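Local coordinates for cell division control protein 73 (Saccharomyces cerevisiae, PDB 3V46) that serves, as a subunit of the PAF1 complex, in transcription elongation and transcription-coupled histone modification, its C-terminal Ras-like domain promoting association of that complex with chromatin, at residues E62-P67 with E163-G168. Sequence-based numbering, arbitrary orientation.
Sequences ERISRP and ELISRG
Ile64 reaches from the loop between strands 54-59 and 68-73 to the last turn of helix 149-166, where it meets Leu164 and Ile165, a compact example of a hairpin loop tied to a helix end by aliphatic contacts. Its CD1 comes to 4.0 Å from Leu164 CB and also touches Leu164 CD1, the two side chains crossing at about a right angle. Toward Ile165 the approach differs: the two side chains run past each other in opposite directions, with Ile64 CG1 4.2 Å from Ile165 CG1. Both isoleucines carry CG1 anti to the carbonyl carbon, which in Ile64 (chi1 -63°) sends the CG1-CD1 arm at the helix while CG2 stays behind. Ile64 and Leu164 are buried, and Phe61 and Tyr169 also pack on the leucine; Ile165 lies at the solvent-facing border.

At that border Ile165 CD1 rests 3.9 Å from Arg63 CB. Of the arginine side chain only the base, CB, takes part, since its extended chain carries the guanidinium away from the helix. The backbone of the same residue adds a polar tie, Arg63 N being hydrogen-bonded to the carboxylate oxygen OE2 of Glu161, one turn before Ile165 on the helix.

Hydrogen bonds within 163-168 shape the helix terminus. Glu163 O accepts from both Arg167 N and Ser166 OG, the hydroxyl at 2.7 Å and tilted 22° from the carbonyl plane. Gly168, at positive phi (102°), ends the helix in a Schellman motif, its N bonded to Ile165 O at 3.1 Å, while Arg167 NH1 bonds to Val88 O at strand 88-92.

Here the hairpin of the two antiparallel strands meets the C-terminal helix, as the corresponding elements do in the Ras-like fold, which this domain keeps without binding GTP.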
loop_
_atom_site.group_PDB
_atom_site.type_symbol
_atom_site.label_atom_id
_atom_site.label_comp_id
_atom_site.label_asym_id
_atom_site.label_seq_id
_atom_site.Cartn_x
_atom_site.Cartn_y
_atom_site.Cartn_z
ATOM N N GLU A 62 -0.610 -7.486 -16.829
ATOM C CA GLU A 62 -1.129 -7.758 -18.158
ATOM C C GLU A 62 -0.945 -6.587 -19.109
ATOM O O GLU A 62 -0.774 -6.780 -20.312
ATOM C CB GLU A 62 -2.619 -8.064 -18.073
ATOM C CG GLU A 62 -2.938 -9.333 -17.339
ATOM C CD GLU A 62 -4.397 -9.405 -16.964
ATOM O OE1 GLU A 62 -4.859 -8.540 -16.187
ATOM O OE2 GLU A 62 -5.081 -10.318 -17.452
ATOM N N ARG A 63 -1.002 -5.372 -18.580
ATOM C CA ARG A 63 -1.115 -4.200 -19.442
ATOM C C ARG A 63 0.132 -3.337 -19.440
ATOM O O ARG A 63 0.125 -2.231 -19.978
ATOM C CB ARG A 63 -2.363 -3.398 -19.067
ATOM C CG ARG A 63 -3.624 -4.217 -19.274
ATOM C CD ARG A 63 -4.912 -3.469 -19.004
ATOM N NE ARG A 63 -6.050 -4.371 -19.175
ATOM C CZ ARG A 63 -6.588 -4.689 -20.349
ATOM N NH1 ARG A 63 -6.105 -4.169 -21.470
ATOM N NH2 ARG A 63 -7.617 -5.524 -20.404
ATOM N N ILE A 64 1.205 -3.861 -18.845
ATOM C CA ILE A 64 2.512 -3.221 -18.884
ATOM C C ILE A 64 3.500 -4.275 -19.370
ATOM O O ILE A 64 3.508 -5.393 -18.858
ATOM C CB ILE A 64 2.919 -2.704 -17.484
ATOM C CG1 ILE A 64 1.925 -1.635 -17.018
ATOM C CG2 ILE A 64 4.331 -2.139 -17.505
ATOM C CD1 ILE A 64 2.113 -1.202 -15.572
ATOM N N SER A 65 4.334 -3.938 -20.352
ATOM C CA SER A 65 5.170 -4.952 -20.983
ATOM C C SER A 65 6.214 -5.546 -20.031
ATOM O O SER A 65 6.263 -6.760 -19.839
ATOM C CB SER A 65 5.842 -4.394 -22.239
ATOM O OG SER A 65 6.472 -5.429 -22.967
ATOM N N ARG A 66 7.034 -4.694 -19.422
ATOM C CA ARG A 66 8.126 -5.156 -18.572
ATOM C C ARG A 66 7.629 -5.485 -17.163
ATOM O O ARG A 66 6.689 -4.856 -16.672
ATOM C CB ARG A 66 9.206 -4.080 -18.492
ATOM C CG ARG A 66 8.782 -2.816 -17.743
ATOM C CD ARG A 66 9.837 -1.712 -17.873
ATOM N NE ARG A 66 9.598 -0.594 -16.957
ATOM C CZ ARG A 66 8.628 0.305 -17.105
ATOM N NH1 ARG A 66 7.790 0.219 -18.132
ATOM N NH2 ARG A 66 8.490 1.287 -16.222
ATOM N N PRO A 67 8.265 -6.464 -16.492
ATOM C CA PRO A 67 7.880 -6.666 -15.087
ATOM C C PRO A 67 8.227 -5.431 -14.255
ATOM O O PRO A 67 9.198 -4.738 -14.539
ATOM C CB PRO A 67 8.726 -7.866 -14.635
ATOM C CG PRO A 67 9.366 -8.421 -15.871
ATOM C CD PRO A 67 9.365 -7.346 -16.915
ATOM N N GLU A 163 -3.369 2.759 -11.846
ATOM C CA GLU A 163 -2.681 3.916 -11.313
ATOM C C GLU A 163 -1.314 4.057 -11.983
ATOM O O GLU A 163 -0.935 5.155 -12.374
ATOM C CB GLU A 163 -2.555 3.820 -9.790
ATOM C CG GLU A 163 -1.810 4.973 -9.128
ATOM C CD GLU A 163 -2.527 6.311 -9.250
ATOM O OE1 GLU A 163 -3.715 6.334 -9.638
ATOM O OE2 GLU A 163 -1.892 7.351 -8.956
ATOM N N LEU A 164 -0.586 2.950 -12.143
ATOM C CA LEU A 164 0.731 3.005 -12.784
ATOM C C LEU A 164 0.635 3.519 -14.219
ATOM O O LEU A 164 1.427 4.354 -14.650
ATOM C CB LEU A 164 1.404 1.636 -12.773
ATOM C CG LEU A 164 1.801 1.123 -11.393
ATOM C CD1 LEU A 164 2.327 -0.289 -11.497
ATOM C CD2 LEU A 164 2.836 2.039 -10.782
ATOM N N ILE A 165 -0.340 3.021 -14.962
ATOM C CA ILE A 165 -0.512 3.444 -16.344
ATOM C C ILE A 165 -0.799 4.946 -16.383
ATOM O O ILE A 165 -0.271 5.663 -17.229
ATOM C CB ILE A 165 -1.612 2.620 -17.027
ATOM C CG1 ILE A 165 -1.087 1.208 -17.308
ATOM C CG2 ILE A 165 -2.069 3.270 -18.342
ATOM C CD1 ILE A 165 -2.158 0.213 -17.655
ATOM N N SER A 166 -1.593 5.431 -15.434
ATOM C CA SER A 166 -1.918 6.856 -15.397
ATOM C C SER A 166 -0.701 7.703 -15.026
ATOM O O SER A 166 -0.602 8.857 -15.457
ATOM C CB SER A 166 -3.085 7.136 -14.449
ATOM O OG SER A 166 -2.678 7.122 -13.094
ATOM N N ARG A 167 0.227 7.132 -14.252
ATOM C CA ARG A 167 1.444 7.849 -13.856
ATOM C C ARG A 167 2.557 7.670 -14.891
ATOM O O ARG A 167 3.685 8.126 -14.681
ATOM C CB ARG A 167 1.960 7.382 -12.486
ATOM C CG ARG A 167 0.964 7.445 -11.328
ATOM C CD ARG A 167 1.010 8.757 -10.544
ATOM N NE ARG A 167 2.366 9.235 -10.275
ATOM C CZ ARG A 167 2.999 9.130 -9.107
ATOM N NH1 ARG A 167 2.405 8.564 -8.069
ATOM N NH2 ARG A 167 4.229 9.611 -8.978
ATOM N N GLY A 168 2.253 6.979 -15.986
ATOM C CA GLY A 168 3.147 6.941 -17.132
ATOM C C GLY A 168 3.989 5.694 -17.303
ATOM O O GLY A 168 4.763 5.592 -18.253
#